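Local coordinates for RNA-dependent RNA Polymerase (Bombyx mori cytoplasmic polyhedrosis virus, PDB 6TZ0), which catalyses RNA-directed RNA synthesis, making plus strands by fully conservative transcription of the double-stranded genome and complementary minus strands during genome replication, at residues S352-A355 / A356-R360; G635-P638 / S639-D643; S645-H648 / T649-Q653. One frame throughout, in Å; residues are numbered along the deposited sequence.

Contact 1. Residues S352-A355 / A356-R360; sequences SLDA and AVFPR
Ala-356, the last residue of helix 349-356, turns back on Ser-352, four residues earlier. The amide N of Ala-356 reaches Ser-352 O at 3.0 Å, but the N-H...O angle is only 128° and the bond is weak. Ser-352 O also takes the N of Ala-355 at 3.3 Å; the same carbonyl thus faces the amides three and four residues on, where the helix is kinked. The methyl of Ala-356 lies beside this same oxygen. One step further, Val-357 N gives a straighter though still weak bond to Leu-353 O; Val-357 is the first residue to leave helical backbone angles. Its CG1 sits between its own backbone N and carbonyl carbon (chi1 78°), which turns that methyl back over the helix, 4.0 Å from Leu-353 CG. This is the fraying C-terminal end of a short helix, running out into an extended loop in the central polymerase domain, and it lies beside the nucleotide site, where Ala-355 touches Arg-485, a UTP-binding residue. On another side of the turn, Asp-354 and Phe-358 lie alongside each other and point the same way. OD1 of Asp-354 comes obliquely to the root of the ring, 3.2 Å from Phe-358 CG, with carboxylate and ring planes 74° apart. In both residues CG stands anti to the backbone N, and the two side chains run alongside. Pro-359 CD covers one face of the ring, offset toward its rim. Arg-469 of the neighbouring viral structural protein 4 packs on Phe-358 and makes a long, weak ion pair with Asp-354 OD1.

Contact 2. Residues G635-P638 / S639-D643; sequences GTYP and SGRAD
Ser-639 follows Pro-638 round a tight bend and brings its N within 4.0 Å of Tyr-637 CD2, obliquely to the ring. Its backbone takes left-handed angles (phi 68°), which bends the chain into Gly-640. There Ser-490 OG ties the bend from outside, bonding Pro-638 O and, weakly, Gly-640 N. Arg-641 then comes back across the phenol with its chain fully extended, crossing Tyr-637 at about a right angle. Its NH2 is 3.5 Å from Tyr-637 CE1, and the guanidinium is tilted 30° from the ring plane; its CD reaches Pro-638 CG at 4.1 Å. The charge of Arg-641 is met chiefly by Glu-612, in a salt bridge through NH1. Asp-643 adds a second, looser attraction: its OD1 stands 3.4 Å from Arg-641 NE, well out of the guanidinium plane. Asp-643 also receives the Tyr-637 hydroxyl, whose OH is 3.1 Å from OD1 and 3.3 Å from the backbone O of Asp-643; one proton faces two acceptors, and either bond would be weak. The Ser-Gly pair ahead of a long helix is consistent with polymerase motif B. This loop joins strand 628-631 to helix 644-665, with Tyr-637 and Ser-639 packed on Asp-552 of helix 551-554, and Ala-642 and Asp-643 against helix 501-508.

Contact 3. Residues S645-H648 / T649-Q653; sequences STHH and TVLLQ
Thr-649 N bonds to Ser-645 O at 3.0 Å, the first of four successive bonds from N of i+4 to O of i that carry the alpha-helix from 645-648 into 649-653. Val-650 N to Thr-646 O, Leu-651 N to His-647 O and Leu-652 N to His-648 O follow with lengths close to 3.0 Å, and all four bonds are fairly straight, a regular alpha-helical series without a break. Ser-645 O is gripped twice: the hydroxyl OG1 of Thr-649 also donates to it, at 2.8 Å, from 40° above the carbonyl plane. This second bond follows from the threonine torsion (chi1 -57°), which lays OG1 beside the backbone N and folds the hydroxyl back along the preceding turn. On another flank, His-647 and Leu-651 lie side by side and point the same way, with His-647 CE1 3.8 Å from Leu-651 CD1. Leu-651 thus pads the end of an imidazole that is stacked on Tyr-637 and forms an edge-to-face pair with Tyr-563. Leu-652 CG lies beside His-648 O. The imidazole of His-648 heads off the helix, where NE2 makes a weak hydrogen bond to OD1 of Asp-552, a UTP-binding residue. Val-650 packs on Tyr-563 of helix 557-573, while Thr-649 and Leu-652 rest on Ile-677 of strand 672-677. This position, shortly after a Ser-Gly loop and packed beside the catalytic sheet, is consistent with the motif B helix in the palm of RNA-dependent RNA polymerases.

In the fold
Contacts 2 and 3 are consecutive pieces of one element, probably the motif B loop and its helix, with centres 12 Å apart; Tyr-637 OH meets His-647 CB at 3.7 Å. Contact 1 approaches the loop from the other end: Val-357 O and Thr-636 OG1, 3.2 Å apart, probably share a hydrogen bond. Contacts 1 and 3 do not touch, their nearest atoms being about 11 Å apart. Asp-552, a UTP-binding residue, lies near all three contacts, closest to contacts 2 and 3: its side chain is about 4 Å from that of Ser-639, about 3 Å from that of His-648 and about 7 Å from that of Val-357. The magnesium-binding Asp-680 is about 9 Å from Ser-639, side chain to side chain.

Contact 1. Residues S352-A355 / A356-R360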
loop_
_atom_site.group_PDB
_atom_site.type_symbol
_atom_site.label_atom_id
_atom_site.label_comp_id
_atom_site.label_asym_id
_atom_site.label_seq_id
_atom_site.Cartn_x
_atom_site.Cartn_y
_atom_site.Cartn_z
ATOM N N SER A 352 -5.837 -0.027 -18.566
ATOM C CA SER A 352 -4.953 -0.926 -17.840
ATOM C C SER A 352 -5.645 -1.643 -16.694
ATOM O O SER A 352 -5.011 -2.466 -16.022
ATOM C CB SER A 352 -3.748 -0.156 -17.303
ATOM O OG SER A 352 -2.913 -0.997 -16.529
ATOM N N LEU A 353 -6.927 -1.358 -16.464
ATOM C CA LEU A 353 -7.640 -1.939 -15.335
ATOM C C LEU A 353 -7.884 -3.427 -15.531
ATOM O O LEU A 353 -7.875 -4.195 -14.566
ATOM C CB LEU A 353 -8.948 -1.176 -15.137
ATOM C CG LEU A 353 -9.880 -1.381 -13.953
ATOM C CD1 LEU A 353 -10.457 -0.040 -13.594
ATOM C CD2 LEU A 353 -11.003 -2.318 -14.335
ATOM N N ASP A 354 -8.084 -3.860 -16.773
ATOM C CA ASP A 354 -8.370 -5.265 -17.027
ATOM C C ASP A 354 -7.109 -6.118 -16.954
ATOM O O ASP A 354 -7.198 -7.346 -16.919
ATOM C CB ASP A 354 -9.037 -5.405 -18.394
ATOM C CG ASP A 354 -9.842 -6.679 -18.535
ATOM O OD1 ASP A 354 -9.963 -7.434 -17.557
ATOM O OD2 ASP A 354 -10.361 -6.928 -19.642
ATOM N N ALA A 355 -5.935 -5.494 -16.942
ATOM C CA ALA A 355 -4.682 -6.219 -16.823
ATOM C C ALA A 355 -4.013 -6.037 -15.473
ATOM O O ALA A 355 -3.107 -6.806 -15.142
ATOM C CB ALA A 355 -3.711 -5.780 -17.921
ATOM N N ALA A 356 -4.426 -5.044 -14.695
ATOM C CA ALA A 356 -3.792 -4.825 -13.405
ATOM C C ALA A 356 -4.526 -5.518 -12.267
ATOM O O ALA A 356 -3.888 -6.021 -11.337
ATOM C CB ALA A 356 -3.694 -3.325 -13.121
ATOM N N VAL A 357 -5.857 -5.562 -12.318
ATOM C CA VAL A 357 -6.655 -5.901 -11.150
ATOM C C VAL A 357 -7.751 -6.915 -11.457
ATOM O O VAL A 357 -8.509 -7.284 -10.561
ATOM C CB VAL A 357 -7.239 -4.607 -10.529
ATOM C CG1 VAL A 357 -8.435 -4.083 -11.311
ATOM C CG2 VAL A 357 -7.479 -4.703 -9.016
ATOM N N PHE A 358 -7.841 -7.415 -12.681
ATOM C CA PHE A 358 -8.892 -8.381 -12.987
ATOM C C PHE A 358 -8.462 -9.766 -12.512
ATOM O O PHE A 358 -7.337 -10.185 -12.794
ATOM C CB PHE A 358 -9.183 -8.412 -14.485
ATOM C CG PHE A 358 -10.473 -9.102 -14.845
ATOM C CD1 PHE A 358 -11.668 -8.404 -14.833
ATOM C CD2 PHE A 358 -10.500 -10.447 -15.152
ATOM C CE1 PHE A 358 -12.856 -9.030 -15.155
ATOM C CE2 PHE A 358 -11.686 -11.079 -15.454
ATOM C CZ PHE A 358 -12.862 -10.367 -15.463
ATOM N N PRO A 359 -9.327 -10.506 -11.818
ATOM C CA PRO A 359 -8.908 -11.785 -11.235
ATOM C C PRO A 359 -8.776 -12.882 -12.277
ATOM O O PRO A 359 -9.364 -12.823 -13.357
ATOM C CB PRO A 359 -10.036 -12.103 -10.253
ATOM C CG PRO A 359 -11.208 -11.436 -10.826
ATOM C CD PRO A 359 -10.717 -10.179 -11.464
ATOM N N ARG A 360 -8.007 -13.910 -11.931
ATOM C CA ARG A 360 -7.777 -15.013 -12.850
ATOM C C ARG A 360 -7.540 -16.312 -12.097
ATOM O O ARG A 360 -7.234 -16.313 -10.905
ATOM C CB ARG A 360 -6.606 -14.718 -13.777
ATOM C CG ARG A 360 -5.282 -14.529 -13.093
ATOM C CD ARG A 360 -4.255 -14.263 -14.161
ATOM N NE ARG A 360 -2.904 -14.134 -13.644
ATOM C CZ ARG A 360 -1.836 -14.027 -14.422
ATOM N NH1 ARG A 360 -1.981 -14.047 -15.738
ATOM N NH2 ARG A 360 -0.629 -13.915 -13.893
#

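Contact 2. Residues G635-P638 / S639-D643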
loop_
_atom_site.group_PDB
_atom_site.type_symbol
_atom_site.label_atom_id
_atom_site.label_comp_id
_atom_site.label_asym_id
_atom_site.label_seq_id
_atom_site.Cartn_x
_atom_site.Cartn_y
_atom_site.Cartn_z
ATOM N N GLY A 635 -12.485 -11.705 -6.290
ATOM C CA GLY A 635 -11.506 -12.767 -6.172
ATOM C C GLY A 635 -10.103 -12.311 -6.500
ATOM O O GLY A 635 -9.274 -13.093 -6.973
ATOM N N THR A 636 -9.843 -11.035 -6.284
ATOM C CA THR A 636 -8.519 -10.455 -6.381
ATOM C C THR A 636 -8.024 -10.342 -4.938
ATOM O O THR A 636 -8.632 -10.901 -4.023
ATOM C CB THR A 636 -8.621 -9.132 -7.154
ATOM O OG1 THR A 636 -9.510 -9.326 -8.255
ATOM C CG2 THR A 636 -7.293 -8.707 -7.778
ATOM N N TYR A 637 -6.911 -9.658 -4.710
ATOM C CA TYR A 637 -6.557 -9.280 -3.364
ATOM C C TYR A 637 -6.361 -7.770 -3.342
ATOM O O TYR A 637 -5.666 -7.237 -4.218
ATOM C CB TYR A 637 -5.289 -9.995 -2.897
ATOM C CG TYR A 637 -5.153 -9.979 -1.403
ATOM C CD1 TYR A 637 -5.896 -10.852 -0.623
ATOM C CD2 TYR A 637 -4.326 -9.069 -0.767
ATOM C CE1 TYR A 637 -5.799 -10.836 0.742
ATOM C CE2 TYR A 637 -4.226 -9.046 0.602
ATOM C CZ TYR A 637 -4.963 -9.930 1.349
ATOM O OH TYR A 637 -4.863 -9.909 2.715
ATOM N N PRO A 638 -6.953 -7.053 -2.377
ATOM C CA PRO A 638 -7.124 -5.596 -2.541
ATOM C C PRO A 638 -5.833 -4.797 -2.504
ATOM O O PRO A 638 -5.738 -3.771 -3.189
ATOM C CB PRO A 638 -8.046 -5.226 -1.371
ATOM C CG PRO A 638 -8.730 -6.496 -1.005
ATOM C CD PRO A 638 -7.723 -7.570 -1.234
ATOM N N SER A 639 -4.871 -5.207 -1.679
ATOM C CA SER A 639 -3.492 -4.717 -1.638
ATOM C C SER A 639 -3.339 -3.268 -1.171
ATOM O O SER A 639 -2.215 -2.768 -1.067
ATOM C CB SER A 639 -2.802 -4.914 -2.995
ATOM O OG SER A 639 -1.460 -4.464 -2.953
ATOM N N GLY A 640 -4.442 -2.598 -0.857
ATOM C CA GLY A 640 -4.407 -1.339 -0.144
ATOM C C GLY A 640 -4.908 -1.593 1.258
ATOM O O GLY A 640 -5.514 -0.739 1.908
ATOM N N ARG A 641 -4.649 -2.806 1.711
ATOM C CA ARG A 641 -5.212 -3.388 2.910
ATOM C C ARG A 641 -4.124 -3.458 3.982
ATOM O O ARG A 641 -2.944 -3.232 3.711
ATOM C CB ARG A 641 -5.768 -4.761 2.542
ATOM C CG ARG A 641 -6.776 -5.372 3.448
ATOM C CD ARG A 641 -7.260 -6.649 2.820
ATOM N NE ARG A 641 -8.189 -7.361 3.678
ATOM C CZ ARG A 641 -8.732 -8.527 3.366
ATOM N NH1 ARG A 641 -9.569 -9.104 4.207
ATOM N NH2 ARG A 641 -8.435 -9.114 2.217
ATOM N N ALA A 642 -4.525 -3.748 5.219
ATOM C CA ALA A 642 -3.554 -3.773 6.307
ATOM C C ALA A 642 -2.656 -5.001 6.222
ATOM O O ALA A 642 -1.435 -4.894 6.373
ATOM C CB ALA A 642 -4.267 -3.713 7.653
ATOM N N ASP A 643 -3.235 -6.163 5.934
ATOM C CA ASP A 643 -2.508 -7.430 5.925
ATOM C C ASP A 643 -2.094 -7.869 4.528
ATOM O O ASP A 643 -2.099 -9.063 4.240
ATOM C CB ASP A 643 -3.341 -8.518 6.600
ATOM C CG ASP A 643 -4.713 -8.697 5.975
ATOM O OD1 ASP A 643 -5.089 -7.933 5.064
ATOM O OD2 ASP A 643 -5.429 -9.621 6.405
#

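Contact 3. Residues S645-H648 / T649-Q653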
loop_
_atom_site.group_PDB
_atom_site.type_symbol
_atom_site.label_atom_id
_atom_site.label_comp_id
_atom_site.label_asym_id
_atom_site.label_seq_id
_atom_site.Cartn_x
_atom_site.Cartn_y
_atom_site.Cartn_z
ATOM N N SER A 645 0.919 -7.511 2.634
ATOM C CA SER A 645 2.220 -8.134 2.450
ATOM C C SER A 645 2.384 -9.352 3.344
ATOM O O SER A 645 2.987 -10.354 2.925
ATOM C CB SER A 645 3.322 -7.111 2.720
ATOM O OG SER A 645 4.607 -7.690 2.616
ATOM N N THR A 646 1.823 -9.289 4.555
ATOM C CA THR A 646 1.929 -10.393 5.495
ATOM C C THR A 646 1.186 -11.622 5.016
ATOM O O THR A 646 1.635 -12.734 5.290
ATOM C CB THR A 646 1.398 -9.997 6.870
ATOM O OG1 THR A 646 0.000 -9.716 6.780
ATOM C CG2 THR A 646 2.113 -8.772 7.382
ATOM N N HIS A 647 0.077 -11.440 4.294
ATOM C CA HIS A 647 -0.668 -12.573 3.756
ATOM C C HIS A 647 0.176 -13.394 2.797
ATOM O O HIS A 647 0.314 -14.613 2.964
ATOM C CB HIS A 647 -1.931 -12.091 3.053
ATOM C CG HIS A 647 -2.731 -13.192 2.434
ATOM N ND1 HIS A 647 -2.499 -13.657 1.159
ATOM C CD2 HIS A 647 -3.764 -13.918 2.914
ATOM C CE1 HIS A 647 -3.349 -14.628 0.885
ATOM N NE2 HIS A 647 -4.129 -14.806 1.932
ATOM N N HIS A 648 0.764 -12.737 1.797
ATOM C CA HIS A 648 1.553 -13.450 0.803
ATOM C C HIS A 648 2.829 -14.013 1.408
ATOM O O HIS A 648 3.226 -15.131 1.064
ATOM C CB HIS A 648 1.879 -12.534 -0.373
ATOM C CG HIS A 648 0.669 -11.964 -1.045
ATOM N ND1 HIS A 648 -0.253 -12.743 -1.707
ATOM C CD2 HIS A 648 0.256 -10.689 -1.200
ATOM C CE1 HIS A 648 -1.200 -11.977 -2.214
ATOM N NE2 HIS A 648 -0.915 -10.724 -1.919
ATOM N N THR A 649 3.432 -13.294 2.364
ATOM C CA THR A 649 4.642 -13.785 3.017
ATOM C C THR A 649 4.367 -15.044 3.836
ATOM O O THR A 649 5.085 -16.048 3.707
ATOM C CB THR A 649 5.222 -12.693 3.906
ATOM O OG1 THR A 649 5.483 -11.530 3.119
ATOM C CG2 THR A 649 6.510 -13.165 4.524
ATOM N N VAL A 650 3.315 -15.009 4.665
ATOM C CA VAL A 650 2.948 -16.151 5.497
ATOM C C VAL A 650 2.550 -17.343 4.642
ATOM O O VAL A 650 3.003 -18.468 4.886
ATOM C CB VAL A 650 1.832 -15.747 6.480
ATOM C CG1 VAL A 650 1.192 -16.957 7.106
ATOM C CG2 VAL A 650 2.400 -14.889 7.587
ATOM N N LEU A 651 1.755 -17.109 3.595
ATOM C CA LEU A 651 1.278 -18.202 2.754
ATOM C C LEU A 651 2.414 -18.863 1.982
ATOM O O LEU A 651 2.465 -20.096 1.882
ATOM C CB LEU A 651 0.197 -17.677 1.808
ATOM C CG LEU A 651 -0.588 -18.627 0.902
ATOM C CD1 LEU A 651 -1.992 -18.128 0.804
ATOM C CD2 LEU A 651 -0.016 -18.667 -0.490
ATOM N N LEU A 652 3.347 -18.071 1.447
ATOM C CA LEU A 652 4.425 -18.665 0.669
ATOM C C LEU A 652 5.428 -19.387 1.556
ATOM O O LEU A 652 5.907 -20.474 1.190
ATOM C CB LEU A 652 5.107 -17.592 -0.172
ATOM C CG LEU A 652 4.273 -17.086 -1.345
ATOM C CD1 LEU A 652 4.923 -15.866 -1.956
ATOM C CD2 LEU A 652 4.099 -18.187 -2.366
ATOM N N GLN A 653 5.737 -18.830 2.736
ATOM C CA GLN A 653 6.655 -19.535 3.623
ATOM C C GLN A 653 6.011 -20.792 4.186
ATOM O O GLN A 653 6.702 -21.800 4.379
ATOM C CB GLN A 653 7.154 -18.610 4.737
ATOM C CG GLN A 653 6.217 -18.342 5.885
ATOM C CD GLN A 653 6.748 -17.285 6.808
ATOM O OE1 GLN A 653 7.752 -16.647 6.527
ATOM N NE2 GLN A 653 6.099 -17.122 7.946
#